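Local coordinates for protein trehalose-6-phosphate phosphatase (PDB 5DXL) that belongs to the trehalose-phosphatase family of the HAD superfamily, with a Rossmann-like alpha/beta core domain and a separate, smaller alpha/beta cap domain, at residues P4-A9 and I263-M268; K13-A18 and P209-C214; R19-M24 and P58-W63. One frame throughout, in Å; residues are numbered along the deposited sequence.

Contact 1 (P4-A9 and I263-M268); sequences PALDRA and IGTISM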
loop_
_atom_site.group_PDB
_atom_site.type_symbol
_atom_site.label_atom_id
_atom_site.label_comp_id
_atom_site.label_asym_id
_atom_site.label_seq_id
_atom_site.Cartn_x
_atom_site.Cartn_y
_atom_site.Cartn_z
ATOM N N PRO A 4 -12.154 -8.584 -16.117
ATOM C CA PRO A 4 -13.199 -7.687 -16.606
ATOM C C PRO A 4 -13.148 -6.352 -15.876
ATOM O O PRO A 4 -12.610 -6.271 -14.768
ATOM C CB PRO A 4 -14.491 -8.437 -16.278
ATOM C CG PRO A 4 -14.139 -9.267 -15.088
ATOM C CD PRO A 4 -12.688 -9.634 -15.229
ATOM N N ALA A 5 -13.686 -5.311 -16.493
ATOM C CA ALA A 5 -13.811 -4.034 -15.815
ATOM C C ALA A 5 -14.726 -4.183 -14.605
ATOM O O ALA A 5 -15.666 -4.983 -14.615
ATOM C CB ALA A 5 -14.343 -2.973 -16.769
ATOM N N LEU A 6 -14.430 -3.424 -13.552
ATOM C CA LEU A 6 -15.256 -3.438 -12.355
ATOM C C LEU A 6 -16.737 -3.283 -12.697
ATOM O O LEU A 6 -17.124 -2.342 -13.379
ATOM C CB LEU A 6 -14.811 -2.325 -11.406
ATOM C CG LEU A 6 -15.556 -2.196 -10.081
ATOM C CD1 LEU A 6 -15.431 -3.467 -9.242
ATOM C CD2 LEU A 6 -15.013 -0.983 -9.330
ATOM N N ASP A 7 -17.546 -4.235 -12.240
ATOM C CA ASP A 7 -18.991 -4.190 -12.448
ATOM C C ASP A 7 -19.594 -3.158 -11.495
ATOM O O ASP A 7 -19.815 -3.440 -10.319
ATOM C CB ASP A 7 -19.584 -5.582 -12.218
ATOM C CG ASP A 7 -21.066 -5.667 -12.554
ATOM O OD1 ASP A 7 -21.784 -4.649 -12.455
ATOM O OD2 ASP A 7 -21.508 -6.776 -12.919
ATOM N N ARG A 8 -19.842 -1.956 -11.995
ATOM C CA ARG A 8 -20.262 -0.863 -11.127
ATOM C C ARG A 8 -21.630 -1.109 -10.501
ATOM O O ARG A 8 -21.880 -0.692 -9.371
ATOM C CB ARG A 8 -20.265 0.451 -11.897
ATOM C CG ARG A 8 -18.904 0.831 -12.436
ATOM C CD ARG A 8 -18.828 2.328 -12.558
ATOM N NE ARG A 8 -17.626 2.785 -13.236
ATOM C CZ ARG A 8 -17.357 4.067 -13.456
ATOM N NH1 ARG A 8 -18.210 5.000 -13.043
ATOM N NH2 ARG A 8 -16.242 4.415 -14.085
ATOM N N ALA A 9 -22.506 -1.804 -11.220
ATOM C CA ALA A 9 -23.814 -2.137 -10.660
ATOM C C ALA A 9 -23.682 -3.087 -9.467
ATOM O O ALA A 9 -24.323 -2.880 -8.431
ATOM C CB ALA A 9 -24.717 -2.747 -11.731
ATOM N N ILE A 263 -11.989 7.795 -9.718
ATOM C CA ILE A 263 -12.702 8.915 -9.119
ATOM C C ILE A 263 -14.177 8.865 -9.503
ATOM O O ILE A 263 -15.044 9.087 -8.656
ATOM C CB ILE A 263 -12.081 10.255 -9.523
ATOM C CG1 ILE A 263 -10.627 10.318 -9.037
ATOM C CG2 ILE A 263 -12.889 11.425 -8.955
ATOM C CD1 ILE A 263 -10.465 10.133 -7.524
ATOM N N GLY A 264 -14.465 8.529 -10.760
ATOM C CA GLY A 264 -15.850 8.390 -11.194
ATOM C C GLY A 264 -16.607 7.326 -10.418
ATOM O O GLY A 264 -17.779 7.511 -10.067
ATOM N N THR A 265 -15.934 6.215 -10.143
ATOM C CA THR A 265 -16.527 5.118 -9.387
ATOM C C THR A 265 -16.828 5.531 -7.944
ATOM O O THR A 265 -17.919 5.256 -7.424
ATOM C CB THR A 265 -15.615 3.906 -9.402
ATOM O OG1 THR A 265 -15.553 3.417 -10.744
ATOM C CG2 THR A 265 -16.164 2.810 -8.512
ATOM N N ILE A 266 -15.879 6.204 -7.302
ATOM C CA ILE A 266 -16.112 6.645 -5.929
ATOM C C ILE A 266 -17.228 7.696 -5.897
ATOM O O ILE A 266 -18.064 7.679 -4.997
ATOM C CB ILE A 266 -14.823 7.191 -5.289
ATOM C CG1 ILE A 266 -13.772 6.084 -5.240
ATOM C CG2 ILE A 266 -15.102 7.673 -3.869
ATOM C CD1 ILE A 266 -12.371 6.595 -4.967
ATOM N N SER A 267 -17.266 8.581 -6.895
ATOM C CA SER A 267 -18.363 9.558 -6.999
ATOM C C SER A 267 -19.723 8.877 -7.094
ATOM O O SER A 267 -20.686 9.322 -6.459
ATOM C CB SER A 267 -18.153 10.472 -8.204
ATOM O OG SER A 267 -16.986 11.251 -8.030
HETATM N N MSE A 268 -19.802 7.797 -7.868
HETATM C CA MSE A 268 -21.044 7.034 -7.974
HETATM C C MSE A 268 -21.472 6.546 -6.596
HETATM O O MSE A 268 -22.648 6.639 -6.239
HETATM C CB MSE A 268 -20.893 5.841 -8.929
HETATM C CG MSE A 268 -22.082 4.844 -8.873
HETATM SE SE MSE A 268 -21.659 3.282 -9.954
HETATM C CE MSE A 268 -20.387 2.507 -8.674
#

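Contact 2 (K13-A18 and P209-C214); sequences KQYRKA and PEFVLC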
loop_
_atom_site.group_PDB
_atom_site.type_symbol
_atom_site.label_atom_id
_atom_site.label_comp_id
_atom_site.label_asym_id
_atom_site.label_seq_id
_atom_site.Cartn_x
_atom_site.Cartn_y
_atom_site.Cartn_z
ATOM N N LYS A 13 -24.571 -2.125 -5.522
ATOM C CA LYS A 13 -25.524 -2.957 -4.797
ATOM C C LYS A 13 -24.952 -3.446 -3.462
ATOM O O LYS A 13 -25.622 -3.376 -2.427
ATOM C CB LYS A 13 -25.955 -4.148 -5.657
ATOM C CG LYS A 13 -27.058 -4.990 -5.033
ATOM C CD LYS A 13 -27.374 -6.219 -5.884
ATOM C CE LYS A 13 -28.484 -7.041 -5.248
ATOM N NZ LYS A 13 -28.669 -8.353 -5.919
ATOM N N GLN A 14 -23.712 -3.921 -3.464
ATOM C CA GLN A 14 -23.134 -4.405 -2.219
ATOM C C GLN A 14 -22.802 -3.241 -1.275
ATOM O O GLN A 14 -22.905 -3.380 -0.063
ATOM C CB GLN A 14 -21.893 -5.260 -2.488
ATOM C CG GLN A 14 -21.364 -5.991 -1.265
ATOM C CD GLN A 14 -22.418 -6.881 -0.593
ATOM O OE1 GLN A 14 -23.364 -7.348 -1.238
ATOM N NE2 GLN A 14 -22.251 -7.119 0.704
ATOM N N TYR A 15 -22.420 -2.096 -1.836
ATOM C CA TYR A 15 -22.169 -0.887 -1.038
ATOM C C TYR A 15 -23.407 -0.502 -0.236
ATOM O O TYR A 15 -23.329 -0.251 0.969
ATOM C CB TYR A 15 -21.752 0.276 -1.942
ATOM C CG TYR A 15 -21.417 1.574 -1.218
ATOM C CD1 TYR A 15 -20.223 1.726 -0.528
ATOM C CD2 TYR A 15 -22.284 2.654 -1.262
ATOM C CE1 TYR A 15 -19.906 2.920 0.113
ATOM C CE2 TYR A 15 -21.976 3.849 -0.620
ATOM C CZ TYR A 15 -20.782 3.971 0.062
ATOM O OH TYR A 15 -20.486 5.160 0.702
ATOM N N ARG A 16 -24.546 -0.465 -0.916
ATOM C CA ARG A 16 -25.814 -0.106 -0.258
ATOM C C ARG A 16 -26.215 -1.101 0.827
ATOM O O ARG A 16 -26.765 -0.727 1.862
ATOM C CB ARG A 16 -26.928 -0.005 -1.289
ATOM C CG ARG A 16 -26.866 1.230 -2.143
ATOM C CD ARG A 16 -28.070 1.276 -3.083
ATOM N NE ARG A 16 -28.137 2.539 -3.804
ATOM C CZ ARG A 16 -28.464 2.656 -5.084
ATOM N NH1 ARG A 16 -28.766 1.578 -5.802
ATOM N NH2 ARG A 16 -28.484 3.856 -5.650
ATOM N N LYS A 17 -25.941 -2.373 0.582
ATOM C CA LYS A 17 -26.326 -3.448 1.485
ATOM C C LYS A 17 -25.453 -3.474 2.745
ATOM O O LYS A 17 -25.911 -3.810 3.839
ATOM C CB LYS A 17 -26.237 -4.780 0.737
ATOM C CG LYS A 17 -26.794 -5.991 1.448
ATOM C CD LYS A 17 -26.776 -7.183 0.495
ATOM C CE LYS A 17 -27.245 -8.458 1.168
ATOM N NZ LYS A 17 -28.652 -8.345 1.639
ATOM N N ALA A 18 -24.191 -3.100 2.585
ATOM C CA ALA A 18 -23.216 -3.224 3.656
ATOM C C ALA A 18 -23.398 -2.198 4.762
ATOM O O ALA A 18 -23.559 -1.009 4.499
ATOM C CB ALA A 18 -21.802 -3.114 3.082
ATOM N N PRO A 209 -16.355 -6.192 7.797
ATOM C CA PRO A 209 -17.035 -5.328 6.833
ATOM C C PRO A 209 -17.692 -6.168 5.754
ATOM O O PRO A 209 -17.118 -7.177 5.353
ATOM C CB PRO A 209 -15.899 -4.464 6.263
ATOM C CG PRO A 209 -14.674 -5.267 6.467
ATOM C CD PRO A 209 -14.891 -6.049 7.743
ATOM N N GLU A 210 -18.876 -5.773 5.311
ATOM C CA GLU A 210 -19.580 -6.482 4.248
ATOM C C GLU A 210 -19.229 -5.907 2.885
ATOM O O GLU A 210 -19.782 -6.313 1.870
ATOM C CB GLU A 210 -21.094 -6.410 4.453
ATOM C CG GLU A 210 -21.619 -7.152 5.670
ATOM C CD GLU A 210 -23.024 -6.703 6.026
ATOM O OE1 GLU A 210 -23.157 -5.683 6.735
ATOM O OE2 GLU A 210 -23.991 -7.350 5.571
ATOM N N PHE A 211 -18.315 -4.941 2.871
ATOM C CA PHE A 211 -17.892 -4.323 1.617
ATOM C C PHE A 211 -16.442 -3.904 1.764
ATOM O O PHE A 211 -16.096 -3.169 2.688
ATOM C CB PHE A 211 -18.785 -3.126 1.279
ATOM C CG PHE A 211 -18.383 -2.371 0.033
ATOM C CD1 PHE A 211 -19.018 -2.604 -1.176
ATOM C CD2 PHE A 211 -17.391 -1.394 0.089
ATOM C CE1 PHE A 211 -18.671 -1.891 -2.317
ATOM C CE2 PHE A 211 -17.038 -0.676 -1.050
ATOM C CZ PHE A 211 -17.675 -0.916 -2.244
ATOM N N VAL A 212 -15.595 -4.381 0.858
ATOM C CA VAL A 212 -14.194 -3.963 0.808
ATOM C C VAL A 212 -13.867 -3.572 -0.620
ATOM O O VAL A 212 -14.084 -4.356 -1.539
ATOM C CB VAL A 212 -13.224 -5.073 1.257
ATOM C CG1 VAL A 212 -11.792 -4.573 1.204
ATOM C CG2 VAL A 212 -13.579 -5.552 2.660
ATOM N N LEU A 213 -13.391 -2.346 -0.811
ATOM C CA LEU A 213 -12.897 -1.919 -2.119
ATOM C C LEU A 213 -11.436 -1.560 -1.986
ATOM O O LEU A 213 -11.069 -0.678 -1.200
ATOM C CB LEU A 213 -13.688 -0.725 -2.648
ATOM C CG LEU A 213 -13.188 -0.109 -3.969
ATOM C CD1 LEU A 213 -13.233 -1.102 -5.133
ATOM C CD2 LEU A 213 -14.033 1.112 -4.318
ATOM N N CYS A 214 -10.602 -2.251 -2.751
ATOM C CA CYS A 214 -9.164 -2.086 -2.660
ATOM C C CYS A 214 -8.627 -1.785 -4.041
ATOM O O CYS A 214 -8.814 -2.583 -4.956
ATOM C CB CYS A 214 -8.533 -3.349 -2.085
ATOM S SG CYS A 214 -6.726 -3.367 -2.022
HETATM O O HOH W 1 -23.814 -8.478 2.760
#

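Contact 3 (R19-M24 and P58-W63); sequences RKRLFM and PRNAVW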
loop_
_atom_site.group_PDB
_atom_site.type_symbol
_atom_site.label_atom_id
_atom_site.label_comp_id
_atom_site.label_asym_id
_atom_site.label_seq_id
_atom_site.Cartn_x
_atom_site.Cartn_y
_atom_site.Cartn_z
ATOM N N ARG A 19 -23.336 -2.659 6.006
ATOM C CA ARG A 19 -23.448 -1.758 7.142
ATOM C C ARG A 19 -22.094 -1.157 7.489
ATOM O O ARG A 19 -22.017 -0.042 8.006
ATOM C CB ARG A 19 -24.035 -2.490 8.354
ATOM C CG ARG A 19 -25.474 -2.948 8.137
ATOM C CD ARG A 19 -26.013 -3.713 9.337
ATOM N NE ARG A 19 -25.114 -4.793 9.737
ATOM C CZ ARG A 19 -25.053 -5.979 9.138
ATOM N NH1 ARG A 19 -25.838 -6.245 8.101
ATOM N NH2 ARG A 19 -24.200 -6.899 9.572
ATOM N N LYS A 20 -21.033 -1.905 7.196
ATOM C CA LYS A 20 -19.664 -1.441 7.395
ATOM C C LYS A 20 -18.881 -1.609 6.098
ATOM O O LYS A 20 -18.918 -2.674 5.470
ATOM C CB LYS A 20 -18.948 -2.216 8.503
ATOM C CG LYS A 20 -19.494 -2.030 9.911
ATOM C CD LYS A 20 -18.542 -2.705 10.890
ATOM C CE LYS A 20 -19.237 -3.128 12.172
ATOM N NZ LYS A 20 -18.400 -4.123 12.898
ATOM N N ARG A 21 -18.154 -0.566 5.718
ATOM C CA ARG A 21 -17.391 -0.584 4.464
ATOM C C ARG A 21 -15.930 -0.271 4.729
ATOM O O ARG A 21 -15.617 0.570 5.574
ATOM C CB ARG A 21 -17.947 0.433 3.462
ATOM C CG ARG A 21 -19.410 0.262 3.024
ATOM C CD ARG A 21 -20.362 0.909 4.012
ATOM N NE ARG A 21 -21.668 1.137 3.401
ATOM C CZ ARG A 21 -22.134 2.319 3.021
ATOM N NH1 ARG A 21 -21.414 3.424 3.185
ATOM N NH2 ARG A 21 -23.346 2.390 2.484
ATOM N N LEU A 22 -15.042 -0.933 3.990
ATOM C CA LEU A 22 -13.608 -0.673 4.095
ATOM C C LEU A 22 -13.053 -0.310 2.730
ATOM O O LEU A 22 -13.291 -1.030 1.759
ATOM C CB LEU A 22 -12.877 -1.892 4.651
ATOM C CG LEU A 22 -11.350 -1.850 4.634
ATOM C CD1 LEU A 22 -10.799 -0.749 5.541
ATOM C CD2 LEU A 22 -10.792 -3.207 5.047
ATOM N N PHE A 23 -12.346 0.816 2.664
ATOM C CA PHE A 23 -11.699 1.270 1.425
ATOM C C PHE A 23 -10.196 1.364 1.625
ATOM O O PHE A 23 -9.736 1.946 2.611
ATOM C CB PHE A 23 -12.233 2.644 1.004
ATOM C CG PHE A 23 -13.683 2.645 0.604
ATOM C CD1 PHE A 23 -14.046 2.528 -0.724
ATOM C CD2 PHE A 23 -14.685 2.796 1.557
ATOM C CE1 PHE A 23 -15.383 2.540 -1.100
ATOM C CE2 PHE A 23 -16.023 2.800 1.186
ATOM C CZ PHE A 23 -16.374 2.689 -0.136
HETATM N N MSE A 24 -9.417 0.779 0.721
HETATM C CA MSE A 24 -7.970 0.914 0.777
HETATM C C MSE A 24 -7.478 1.343 -0.602
HETATM O O MSE A 24 -7.608 0.590 -1.572
HETATM C CB MSE A 24 -7.325 -0.407 1.234
HETATM C CG MSE A 24 -7.774 -0.809 2.638
HETATM SE SE MSE A 24 -7.037 -2.506 3.318
HETATM C CE MSE A 24 -7.854 -3.743 2.077
ATOM N N PRO A 58 -19.781 7.667 8.329
ATOM C CA PRO A 58 -19.095 6.878 9.353
ATOM C C PRO A 58 -19.198 5.371 9.133
ATOM O O PRO A 58 -18.506 4.619 9.821
ATOM C CB PRO A 58 -19.816 7.299 10.647
ATOM C CG PRO A 58 -21.176 7.626 10.189
ATOM C CD PRO A 58 -20.993 8.318 8.860
ATOM N N ARG A 59 -20.040 4.943 8.200
ATOM C CA ARG A 59 -20.107 3.534 7.838
ATOM C C ARG A 59 -18.848 3.143 7.068
ATOM O O ARG A 59 -18.552 1.963 6.932
ATOM C CB ARG A 59 -21.343 3.241 6.992
ATOM C CG ARG A 59 -22.677 3.531 7.710
ATOM C CD ARG A 59 -23.851 3.356 6.752
ATOM N NE ARG A 59 -23.842 4.349 5.681
ATOM C CZ ARG A 59 -24.708 4.396 4.671
ATOM N NH1 ARG A 59 -25.687 3.494 4.580
ATOM N NH2 ARG A 59 -24.606 5.357 3.760
ATOM N N ASN A 60 -18.130 4.146 6.569
ATOM C CA ASN A 60 -16.930 3.896 5.762
ATOM C C ASN A 60 -15.655 4.068 6.573
ATOM O O ASN A 60 -15.520 5.006 7.352
ATOM C CB ASN A 60 -16.874 4.839 4.551
ATOM C CG ASN A 60 -18.066 4.672 3.617
ATOM O OD1 ASN A 60 -18.672 3.607 3.555
ATOM N ND2 ASN A 60 -18.389 5.720 2.877
ATOM N N ALA A 61 -14.710 3.158 6.381
ATOM C CA ALA A 61 -13.357 3.356 6.875
ATOM C C ALA A 61 -12.496 3.538 5.635
ATOM O O ALA A 61 -12.378 2.615 4.825
ATOM C CB ALA A 61 -12.877 2.159 7.714
ATOM N N VAL A 62 -11.923 4.724 5.476
ATOM C CA VAL A 62 -11.238 5.065 4.233
ATOM C C VAL A 62 -9.750 5.244 4.489
ATOM O O VAL A 62 -9.343 6.101 5.284
ATOM C CB VAL A 62 -11.827 6.357 3.606
ATOM C CG1 VAL A 62 -11.141 6.668 2.286
ATOM C CG2 VAL A 62 -13.339 6.212 3.393
ATOM N N TRP A 63 -8.950 4.421 3.815
ATOM C CA TRP A 63 -7.500 4.415 3.990
ATOM C C TRP A 63 -6.762 4.795 2.720
ATOM O O TRP A 63 -7.084 4.296 1.633
ATOM C CB TRP A 63 -7.020 3.032 4.446
ATOM C CG TRP A 63 -7.290 2.805 5.898
ATOM C CD1 TRP A 63 -8.438 2.332 6.455
ATOM C CD2 TRP A 63 -6.398 3.085 6.978
ATOM N NE1 TRP A 63 -8.310 2.284 7.832
ATOM C CE2 TRP A 63 -7.063 2.743 8.172
ATOM C CE3 TRP A 63 -5.092 3.580 7.049
ATOM C CZ2 TRP A 63 -6.463 2.879 9.423
ATOM C CZ3 TRP A 63 -4.500 3.720 8.296
ATOM C CH2 TRP A 63 -5.190 3.370 9.463
#

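Contact 1 (P4-A9 and I263-M268)
With CG anti to its carbonyl carbon (chi1 -61°) and the chain extended from CG to NE, R8 lays its guanidinium over the hydroxyl of T265. OG1 of T265 lies 3.2 Å from the guanidinium plane, beneath the centre of the group. R8 NE is 3.3 Å from T265 OG1, but the N-H does not point at the oxygen, so this is a face contact rather than a hydrogen bond; the hydroxyl is bonded instead to the carbonyl O of D261, one turn back. SE of the selenomethionine M268 packs 3.7 Å from R8 CB, and the bend at chi3 (75°) brings CE to 3.6 Å from R8 O. The contact thus sets the first turn of helix 8-17, with D7 as its N-cap, against helix 259-270 near the C-terminal end of the chain. On the more buried side, L6 CD2 meets T265 CG2 at 4.0 Å, and the same leucine continues onto W254, F239 and V241 of the neighbouring strands. L11, one turn further along helix 8-17, touches L6, T265 and M268 alike.

Contact 2 (K13-A18 and P209-C214)
Q14 and E210 supply the polar part of this contact, where the last turns of helix 8-17 meet the start of strand 211-216. The glutamine chain bends at chi2 (56°), and the amide, nearly parallel to the F211 ring, passes alongside it; NE2 donates to E210 O at 2.8 Å in a nearly straight bond (N-H...O 166°). The carbonyl oxygen lies close to the amide plane of Q14. A water extends the link: it accepts from Q14 NE2 at 2.9 Å and donates to E210 OE2 at 3.0 Å. The other carboxylate oxygen, OE1, forms a salt bridge with R19 just beyond the helix.

The aromatic part is a T-shaped pair. Y15 turns the edge of its ring to the face of F211, CD1 standing over the ring centre, with centroids 5.4 Å apart and planes at 75°. Y15 CB adds an off-centre CH-pi contact, 4.3 Å from the F211 centroid. The tyrosine hydroxyl is hydrogen-bonded to N60 ND2, and its ring also takes a cation-pi contact from R21, so Y15 links F211 with R21 of the adjacent strand and N60 of the strand beyond.

Apolar packing is close where the helix ends. A18 CB sits 3.5 Å from F211 CB and 3.6 Å from E210 CB, where the backbones come nearest, A18 to E210.

This layering fits a helix packed on the Rossmann-like sheet: the phenylalanine face is covered by a tyrosine edge, while the glutamine amide satisfies the carbonyl of E210, just ahead of the strand. The carboxylate of E210, held by an arginine at one oxygen and a water at the other, probably remains ionised.

Contact 3 (R19-M24 and P58-W63)
The central strands of the HAD core, 21-25 and 60-65, are the two strands of a beta-alpha-beta unit with helix 45-56 as its connection, and here they pair in parallel, their axes 9° apart. R21 N donates to R59 O, A61 N to R21 O, F23 N to A61 O and W63 N to F23 O, all at 2.8 to 2.9 Å, the alternating ladder of a parallel sheet.

On the face bearing R21, F23, N60 and V62, R21 reaches across to N60. Its chain bends at chi2 (84°), and NH1 donates to N60 OD1 at 2.8 Å, with the oxygen near the guanidinium edge. That same oxygen lies in the plane of the F23 ring, 3.6 Å from CE2 at its edge, while N60 ND2 bonds L54 O of the connecting helix. F23 CD2 packs 4.1 Å from V62 CG2.

R59 lies alongside R21 and points the same way. The guanidinium planes are 36° apart, and R21 NH2 stands 3.2 Å above the R59 plane, over its centre.

On the opposite face L22 CD1 meets W63 CD1 at 4.0 Å and also packs on A61 CB, and M24 CG, of a selenomethionine, lies 4.3 Å from W63 CB. Helix 190-199 packs against L22, M24 and W63 there.

D57, which forms a salt bridge with R59 NH2 and a long, weak ion pair with R21 NH1, probably offsets the positive charge gathered by the two arginines lying side by side, and the bond to N60, with another from R21 NE to A18 O, fixes how the R21 guanidinium is turned.

In the fold
Starting at the N terminus, the chain first meets its own far end: contact 1 joins the beginning of helix 8-17 to helix 259-270 and closes the largest loop. Contact 2 lies inside that loop, its centre about 13 Å from that of contact 1, and uses the other end of helix 8-17 to seat the helix on strand 211-216. Contact 3 is nested within both and closes the short loop of the beta-alpha-beta unit between strands 21-25 and 60-65. Contacts 2 and 3 touch, because strand 21-25 lies between 211-216 and 60-65 in the main sheet. The three contacts tie helix 8-17, helix 259-270 and the central strands of the core domain together.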